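PDB 7LKK: aminofutalosine deaminase from Helicobacter pylori, which catalyses the metal-dependent hydrolytic deamination of the adenine ring of aminofutalosine in the menaquinone pathway. Local coordinates for residues A[103-108]-A[244-249]; A[309-314]-A[321-326]. One frame throughout, in Å; residues are numbered along the deposited sequence.

Interaction 1: A[103-108]-A[244-249]; sequences VLNNGG and QRFLKE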
ATOM      1  N   VAL A 103      22.210  -4.199   8.000  1.00 21.99           N
ATOM      2  CA  VAL A 103      22.602  -5.148   6.960  1.00 17.01           C
ATOM      3  C   VAL A 103      24.051  -5.576   7.164  1.00 22.79           C
ATOM      4  O   VAL A 103      24.384  -6.766   7.102  1.00 19.85           O
ATOM      5  CB  VAL A 103      22.389  -4.536   5.564  1.00 20.68           C
ATOM      6  CG1 VAL A 103      23.003  -5.425   4.490  1.00 20.88           C
ATOM      7  CG2 VAL A 103      20.905  -4.316   5.295  1.00 19.74           C
ATOM      8  N   LEU A 104      24.930  -4.608   7.428  1.00 22.51           N
ATOM      9  CA  LEU A 104      26.338  -4.924   7.631  1.00 22.16           C
ATOM     10  C   LEU A 104      26.544  -5.725   8.912  1.00 27.31           C
ATOM     11  O   LEU A 104      27.302  -6.703   8.922  1.00 26.61           O
ATOM     12  CB  LEU A 104      27.159  -3.636   7.649  1.00 23.78           C
ATOM     13  CG  LEU A 104      27.249  -2.902   6.310  1.00 23.72           C
ATOM     14  CD1 LEU A 104      27.223  -1.401   6.521  1.00 23.73           C
ATOM     15  CD2 LEU A 104      28.495  -3.316   5.550  1.00 31.16           C
ATOM     16  N   ASN A 105      25.877  -5.328  10.000  1.00 25.00           N
ATOM     17  CA  ASN A 105      25.983  -6.068  11.253  1.00 28.96           C
ATOM     18  C   ASN A 105      25.416  -7.477  11.143  1.00 30.20           C
ATOM     19  O   ASN A 105      25.779  -8.344  11.945  1.00 32.59           O
ATOM     20  CB  ASN A 105      25.272  -5.306  12.376  1.00 27.68           C
ATOM     21  CG  ASN A 105      26.004  -4.040  12.774  1.00 31.51           C
ATOM     22  OD1 ASN A 105      27.204  -3.905  12.536  1.00 29.82           O
ATOM     23  ND2 ASN A 105      25.286  -3.106  13.388  1.00 29.70           N
ATOM     24  N   ASN A 106      24.532  -7.723  10.172  1.00 28.13           N
ATOM     25  CA  ASN A 106      24.020  -9.072   9.954  1.00 30.15           C
ATOM     26  C   ASN A 106      25.122 -10.026   9.511  1.00 33.06           C
ATOM     27  O   ASN A 106      25.033 -11.234   9.760  1.00 39.57           O
ATOM     28  CB  ASN A 106      22.892  -9.039   8.920  1.00 31.10           C
ATOM     29  CG  ASN A 106      22.358 -10.419   8.592  1.00 36.18           C
ATOM     30  OD1 ASN A 106      22.808 -11.064   7.643  1.00 37.57           O
ATOM     31  ND2 ASN A 106      21.388 -10.880   9.375  1.00 33.86           N
ATOM     32  N   GLY A 107      26.158  -9.509   8.854  1.00 30.75           N
ATOM     33  CA  GLY A 107      27.311 -10.318   8.496  1.00 35.02           C
ATOM     34  C   GLY A 107      27.023 -11.445   7.531  1.00 43.57           C
ATOM     35  O   GLY A 107      27.673 -12.493   7.603  1.00 46.16           O
ATOM     36  N   GLY A 108      26.060 -11.262   6.626  1.00 40.03           N
ATOM     37  CA  GLY A 108      25.767 -12.256   5.616  1.00 41.02           C
ATOM     38  C   GLY A 108      24.999 -13.468   6.096  1.00 40.84           C
ATOM     39  O   GLY A 108      24.783 -14.395   5.303  1.00 40.62           O
ATOM     40  N   GLN A 244      35.521   3.238   8.939  1.00 23.72           N
ATOM     41  CA  GLN A 244      36.228   2.666  10.079  1.00 26.69           C
ATOM     42  C   GLN A 244      35.334   1.692  10.836  1.00 25.95           C
ATOM     43  O   GLN A 244      35.751   0.578  11.172  1.00 24.45           O
ATOM     44  CB  GLN A 244      36.714   3.777  11.011  1.00 28.50           C
ATOM     45  CG  GLN A 244      37.955   4.516  10.534  1.00 30.52           C
ATOM     46  CD  GLN A 244      39.242   3.745  10.785  1.00 31.58           C
ATOM     47  OE1 GLN A 244      39.225   2.591  11.220  1.00 29.39           O
ATOM     48  NE2 GLN A 244      40.370   4.391  10.520  1.00 25.93           N
ATOM     49  N   ARG A 245      34.090   2.099  11.096  1.00 28.08           N
ATOM     50  CA  ARG A 245      33.187   1.309  11.928  1.00 27.45           C
ATOM     51  C   ARG A 245      32.824  -0.017  11.267  1.00 25.25           C
ATOM     52  O   ARG A 245      32.862  -1.072  11.912  1.00 26.67           O
ATOM     53  CB  ARG A 245      31.933   2.131  12.231  1.00 31.20           C
ATOM     54  CG  ARG A 245      30.780   1.358  12.825  1.00 33.22           C
ATOM     55  CD  ARG A 245      29.604   2.278  13.114  1.00 34.49           C
ATOM     56  NE  ARG A 245      29.870   3.189  14.222  1.00 39.94           N
ATOM     57  CZ  ARG A 245      29.189   3.195  15.363  1.00 37.43           C
ATOM     58  NH1 ARG A 245      28.195   2.336  15.552  1.00 40.55           N
ATOM     59  NH2 ARG A 245      29.500   4.063  16.315  1.00 38.84           N
ATOM     60  N   PHE A 246      32.468   0.011   9.984  1.00 25.34           N
ATOM     61  CA  PHE A 246      31.917  -1.170   9.329  1.00 27.05           C
ATOM     62  C   PHE A 246      32.912  -1.913   8.450  1.00 23.41           C
ATOM     63  O   PHE A 246      32.814  -3.138   8.327  1.00 23.85           O
ATOM     64  CB  PHE A 246      30.701  -0.787   8.477  1.00 29.19           C
ATOM     65  CG  PHE A 246      29.506  -0.377   9.285  1.00 26.76           C
ATOM     66  CD1 PHE A 246      28.670  -1.330   9.841  1.00 27.69           C
ATOM     67  CD2 PHE A 246      29.217   0.960   9.487  1.00 24.21           C
ATOM     68  CE1 PHE A 246      27.573  -0.956  10.589  1.00 23.10           C
ATOM     69  CE2 PHE A 246      28.119   1.339  10.227  1.00 25.37           C
ATOM     70  CZ  PHE A 246      27.297   0.381  10.783  1.00 21.81           C
ATOM     71  N   LEU A 247      33.855  -1.211   7.827  1.00 25.14           N
ATOM     72  CA  LEU A 247      34.742  -1.828   6.853  1.00 28.48           C
ATOM     73  C   LEU A 247      36.189  -1.926   7.312  1.00 28.73           C
ATOM     74  O   LEU A 247      36.995  -2.554   6.614  1.00 29.68           O
ATOM     75  CB  LEU A 247      34.684  -1.056   5.527  1.00 27.45           C
ATOM     76  CG  LEU A 247      33.274  -0.858   4.968  1.00 26.95           C
ATOM     77  CD1 LEU A 247      33.302  -0.021   3.699  1.00 26.84           C
ATOM     78  CD2 LEU A 247      32.608  -2.203   4.713  1.00 29.96           C
ATOM     79  N   LYS A 248      36.536  -1.339   8.459  1.00 28.34           N
ATOM     80  CA  LYS A 248      37.917  -1.300   8.943  1.00 34.48           C
ATOM     81  C   LYS A 248      38.843  -0.688   7.891  1.00 33.99           C
ATOM     82  O   LYS A 248      39.922  -1.207   7.599  1.00 35.30           O
ATOM     83  CB  LYS A 248      38.397  -2.694   9.360  1.00 36.32           C
ATOM     84  N   GLU A 249      38.398   0.422   7.310  1.00 30.35           N
ATOM     85  CA  GLU A 249      39.149   1.153   6.300  1.00 29.53           C
ATOM     86  C   GLU A 249      39.392   2.575   6.783  1.00 27.38           C
ATOM     87  O   GLU A 249      38.503   3.204   7.366  1.00 25.61           O
ATOM     88  CB  GLU A 249      38.408   1.171   4.953  1.00 32.33           C
ATOM     89  CG  GLU A 249      38.332  -0.183   4.258  1.00 28.65           C
ATOM     90  CD  GLU A 249      37.447  -0.166   3.021  1.00 31.88           C
ATOM     91  OE1 GLU A 249      36.929   0.914   2.665  1.00 25.08           O
ATOM     92  OE2 GLU A 249      37.271  -1.236   2.399  1.00 27.11           O
TER
HETATM   93  O   HOH W   1      26.313  -0.261  14.451  1.00 36.03           O
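L104 and F246 both set CG beside the backbone N and anti to the carbonyl carbon (chi1 near -70° in both), and from helices 96-106 and 242-247 of this TIM-barrel amidohydrolase the two side chains meet crossing at about a right angle. The result is a CH-pi contact near the surface: L104 CD1 lies over one face of the F246 ring, 4.0 Å from the centroid and 26° off the normal. L104 CB packs on the rim of the same ring, 3.5 Å from F246 CD1. Within the second helix, R245 CG lies against the opposite face, also toward the rim, so an aliphatic carbon touches each face. The other methyl of L104, CD2, turns away from the ring and meets CD2 of L247 at 4.3 Å; L104 also touches F242, one turn before F246 in the same helix. Through L104, about 4 Å from the bound methylthio-coformycin, helix 96-106 comes close to the inhibitor. Further out the contact turns polar. The N105 amide is tilted 31° from the ring plane and brings OD1 obliquely to 3.6 Å from F246 CE1, while N105 ND2 gives a hydrogen bond to a water at 3.2 Å; that water also accepts a weak bond from R245 NH1, at 3.4 Å.

Interaction 2: A[309-314]-A[321-326]; sequences KALDLE and LSVSVA. With EDO (1,2-ethanediol), chain G.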
ATOM      1  N   LYS A 309      11.691   9.029   2.100  1.00 19.27           N
ATOM      2  CA  LYS A 309      11.350  10.065   1.132  1.00 21.43           C
ATOM      3  C   LYS A 309      11.058   9.421  -0.216  1.00 19.60           C
ATOM      4  O   LYS A 309      11.817   8.563  -0.675  1.00 21.04           O
ATOM      5  CB  LYS A 309      12.477  11.092   0.993  1.00 21.95           C
ATOM      6  CG  LYS A 309      12.325  12.008  -0.216  1.00 21.23           C
ATOM      7  CD  LYS A 309      13.578  12.829  -0.467  1.00 23.52           C
ATOM      8  CE  LYS A 309      13.285  14.064  -1.306  1.00 26.09           C
ATOM      9  NZ  LYS A 309      11.883  14.087  -1.820  1.00 33.32           N
ATOM     10  N   ALA A 310       9.956   9.829  -0.840  1.00 18.32           N
ATOM     11  CA  ALA A 310       9.570   9.323  -2.148  1.00 19.44           C
ATOM     12  C   ALA A 310      10.246  10.122  -3.258  1.00 18.72           C
ATOM     13  O   ALA A 310      10.595  11.294  -3.086  1.00 22.36           O
ATOM     14  CB  ALA A 310       8.050   9.376  -2.320  1.00 18.13           C
ATOM     15  N   LEU A 311      10.443   9.465  -4.399  1.00 19.74           N
ATOM     16  CA  LEU A 311      10.953  10.145  -5.582  1.00 19.85           C
ATOM     17  C   LEU A 311       9.967  11.210  -6.048  1.00 25.22           C
ATOM     18  O   LEU A 311       8.771  10.944  -6.200  1.00 24.20           O
ATOM     19  CB  LEU A 311      11.211   9.132  -6.700  1.00 21.62           C
ATOM     20  CG  LEU A 311      11.765   9.665  -8.025  1.00 19.82           C
ATOM     21  CD1 LEU A 311      13.090  10.370  -7.812  1.00 18.21           C
ATOM     22  CD2 LEU A 311      11.913   8.541  -9.039  1.00 20.80           C
ATOM     23  N   ASP A 312      10.471  12.421  -6.276  1.00 20.04           N
ATOM     24  CA  ASP A 312       9.643  13.523  -6.761  1.00 21.21           C
ATOM     25  C   ASP A 312       9.409  13.330  -8.255  1.00 22.31           C
ATOM     26  O   ASP A 312      10.290  13.600  -9.074  1.00 19.51           O
ATOM     27  CB  ASP A 312      10.310  14.861  -6.467  1.00 24.08           C
ATOM     28  CG  ASP A 312       9.359  16.034  -6.618  1.00 24.87           C
ATOM     29  OD1 ASP A 312       8.739  16.171  -7.693  1.00 27.56           O
ATOM     30  OD2 ASP A 312       9.230  16.819  -5.657  1.00 35.18           O
ATOM     31  N   LEU A 313       8.210  12.857  -8.614  1.00 21.23           N
ATOM     32  CA  LEU A 313       7.915  12.577 -10.016  1.00 25.36           C
ATOM     33  C   LEU A 313       7.858  13.850 -10.850  1.00 23.71           C
ATOM     34  O   LEU A 313       8.209  13.826 -12.036  1.00 23.26           O
ATOM     35  CB  LEU A 313       6.599  11.808 -10.134  1.00 19.74           C
ATOM     36  CG  LEU A 313       6.617  10.378  -9.596  1.00 20.96           C
ATOM     37  CD1 LEU A 313       5.258   9.730  -9.768  1.00 25.26           C
ATOM     38  CD2 LEU A 313       7.698   9.554 -10.285  1.00 22.67           C
ATOM     39  N   GLU A 314       7.412  14.960 -10.260  1.00 19.90           N
ATOM     40  CA  GLU A 314       7.435  16.230 -10.976  1.00 21.97           C
ATOM     41  C   GLU A 314       8.862  16.629 -11.323  1.00 21.80           C
ATOM     42  O   GLU A 314       9.137  17.075 -12.443  1.00 19.71           O
ATOM     43  CB  GLU A 314       6.761  17.320 -10.143  1.00 26.20           C
ATOM     44  CG  GLU A 314       5.242  17.227 -10.093  1.00 23.99           C
ATOM     45  CD  GLU A 314       4.749  16.127  -9.172  1.00 32.35           C
ATOM     46  OE1 GLU A 314       5.448  15.816  -8.185  1.00 30.31           O
ATOM     47  OE2 GLU A 314       3.655  15.580  -9.431  1.00 36.18           O
ATOM     48  N   LEU A 321      13.010  13.100 -17.924  1.00 21.19           N
ATOM     49  CA  LEU A 321      13.219  11.672 -17.757  1.00 18.28           C
ATOM     50  C   LEU A 321      11.901  10.985 -17.421  1.00 19.23           C
ATOM     51  O   LEU A 321      10.876  11.628 -17.183  1.00 24.78           O
ATOM     52  CB  LEU A 321      14.267  11.394 -16.672  1.00 21.36           C
ATOM     53  CG  LEU A 321      15.698  11.767 -17.065  1.00 23.60           C
ATOM     54  CD1 LEU A 321      16.623  11.752 -15.852  1.00 22.24           C
ATOM     55  CD2 LEU A 321      16.204  10.831 -18.146  1.00 21.87           C
ATOM     56  N   SER A 322      11.942   9.657 -17.421  1.00 25.85           N
ATOM     57  CA  SER A 322      10.812   8.810 -17.071  1.00 20.78           C
ATOM     58  C   SER A 322      11.293   7.732 -16.109  1.00 24.30           C
ATOM     59  O   SER A 322      12.495   7.536 -15.916  1.00 25.87           O
ATOM     60  CB  SER A 322      10.182   8.180 -18.320  1.00 25.23           C
ATOM     61  OG  SER A 322      11.166   7.529 -19.106  1.00 23.01           O
ATOM     62  N   VAL A 323      10.347   7.017 -15.504  1.00 23.70           N
ATOM     63  CA  VAL A 323      10.691   6.045 -14.473  1.00 23.21           C
ATOM     64  C   VAL A 323      10.154   4.669 -14.839  1.00 21.72           C
ATOM     65  O   VAL A 323       9.136   4.528 -15.524  1.00 19.25           O
ATOM     66  CB  VAL A 323      10.164   6.470 -13.083  1.00 20.90           C
ATOM     67  CG1 VAL A 323      10.769   7.799 -12.668  1.00 20.28           C
ATOM     68  CG2 VAL A 323       8.642   6.544 -13.087  1.00 19.09           C
ATOM     69  N   SER A 324      10.877   3.648 -14.387  1.00 16.59           N
ATOM     70  CA  SER A 324      10.383   2.285 -14.289  1.00 16.01           C
ATOM     71  C   SER A 324      10.229   1.928 -12.815  1.00 16.29           C
ATOM     72  O   SER A 324      11.018   2.362 -11.971  1.00 19.94           O
ATOM     73  CB  SER A 324      11.327   1.291 -14.974  1.00 19.29           C
ATOM     74  OG  SER A 324      11.654   1.711 -16.287  1.00 20.87           O
ATOM     75  N   VAL A 325       9.208   1.132 -12.509  1.00 17.23           N
ATOM     76  CA  VAL A 325       8.866   0.778 -11.135  1.00 12.90           C
ATOM     77  C   VAL A 325       9.341  -0.640 -10.853  1.00 16.52           C
ATOM     78  O   VAL A 325       9.034  -1.567 -11.612  1.00 14.99           O
ATOM     79  CB  VAL A 325       7.353   0.909 -10.887  1.00 14.27           C
ATOM     80  CG1 VAL A 325       7.029   0.601  -9.426  1.00 16.55           C
ATOM     81  CG2 VAL A 325       6.876   2.301 -11.264  1.00 15.46           C
ATOM     82  N   ALA A 326      10.084  -0.811  -9.759  1.00 16.93           N
ATOM     83  CA  ALA A 326      10.656  -2.098  -9.388  1.00 17.86           C
ATOM     84  C   ALA A 326      10.432  -2.366  -7.906  1.00 16.81           C
ATOM     85  O   ALA A 326      10.224  -1.450  -7.106  1.00 14.82           O
ATOM     86  CB  ALA A 326      12.157  -2.161  -9.707  1.00 16.11           C
TER
HETATM   87  C1  EDO G 503      10.191   6.214 -22.630  1.00 34.68           C
HETATM   88  O1  EDO G 503      10.308   7.318 -21.724  1.00 37.75           O
HETATM   89  C2  EDO G 503      11.092   6.447 -23.837  1.00 36.96           C
HETATM   90  O2  EDO G 503      10.711   7.664 -24.489  1.00 37.96           O
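Apolar packing carries this contact: V323, on strand 323-325, offers one methyl to L311 and the other to L313. The strand is the last of the parallel run of the amidohydrolase TIM barrel, and the two leucines sit where the chain enters helix 313-318, which leads back to it. L311 CD2 approaches V323 CG1 at 3.9 Å, the two side chains running antiparallel alongside each other; CG of L311 stands anti to the backbone N (chi1 -179°), carrying the isobutyl group across toward the strand. L313 begins less well aimed, but its extended side chain brings CD2 to 4.2 Å from V323 CG2. All three residues are buried. V316 of the same helix touches both L311 and V323, and F345 of helix 338-348 packs on L313, so helix 313-318 itself and helix 338-348 both pack on the cluster.

Polar bonds flank this apolar patch. D312 is the N-cap of helix 313-318, its OD1 accepting a hydrogen bond from the backbone N of R315. On the strand side, V323 O is bonded by H367 ND1, while S324 pairs through its backbone with L296 and T298 of strand 294-298. At the exposed approach to the strand, S322 OG shares a 2.8 Å hydrogen bond with O1 of a 1,2-ethanediol molecule, probably a leftover of the crystallisation liquor.

Between the segments, then, the adhesion is purely aliphatic and has little directional preference; the directional bonds lie outside the contact, in the helix cap and the strand pairing, and probably set the orientation of the two pieces. The valine's two methyls tie helix start to strand, joining the barrel wall to its outer layer.

Interaction 1 closes before interaction 2 opens along the chain, and both belong to the same amidohydrolase domain. Their centres lie 30 Å apart and their nearest atoms about 17 Å, so the two do not touch. Interaction 1 joins helices 96-106 and 242-247, its segments 136 residues apart in sequence, at the periphery, where one helix comes close to the inhibitor. Interaction 2 is local and buried, tying the start of helix 313-318 to strand 323-325, which leads on to the iron ligand D328. One contact thus pairs two outlying helices, one of which approaches the inhibitor; the other lies at the barrel wall just ahead of a metal-binding residue.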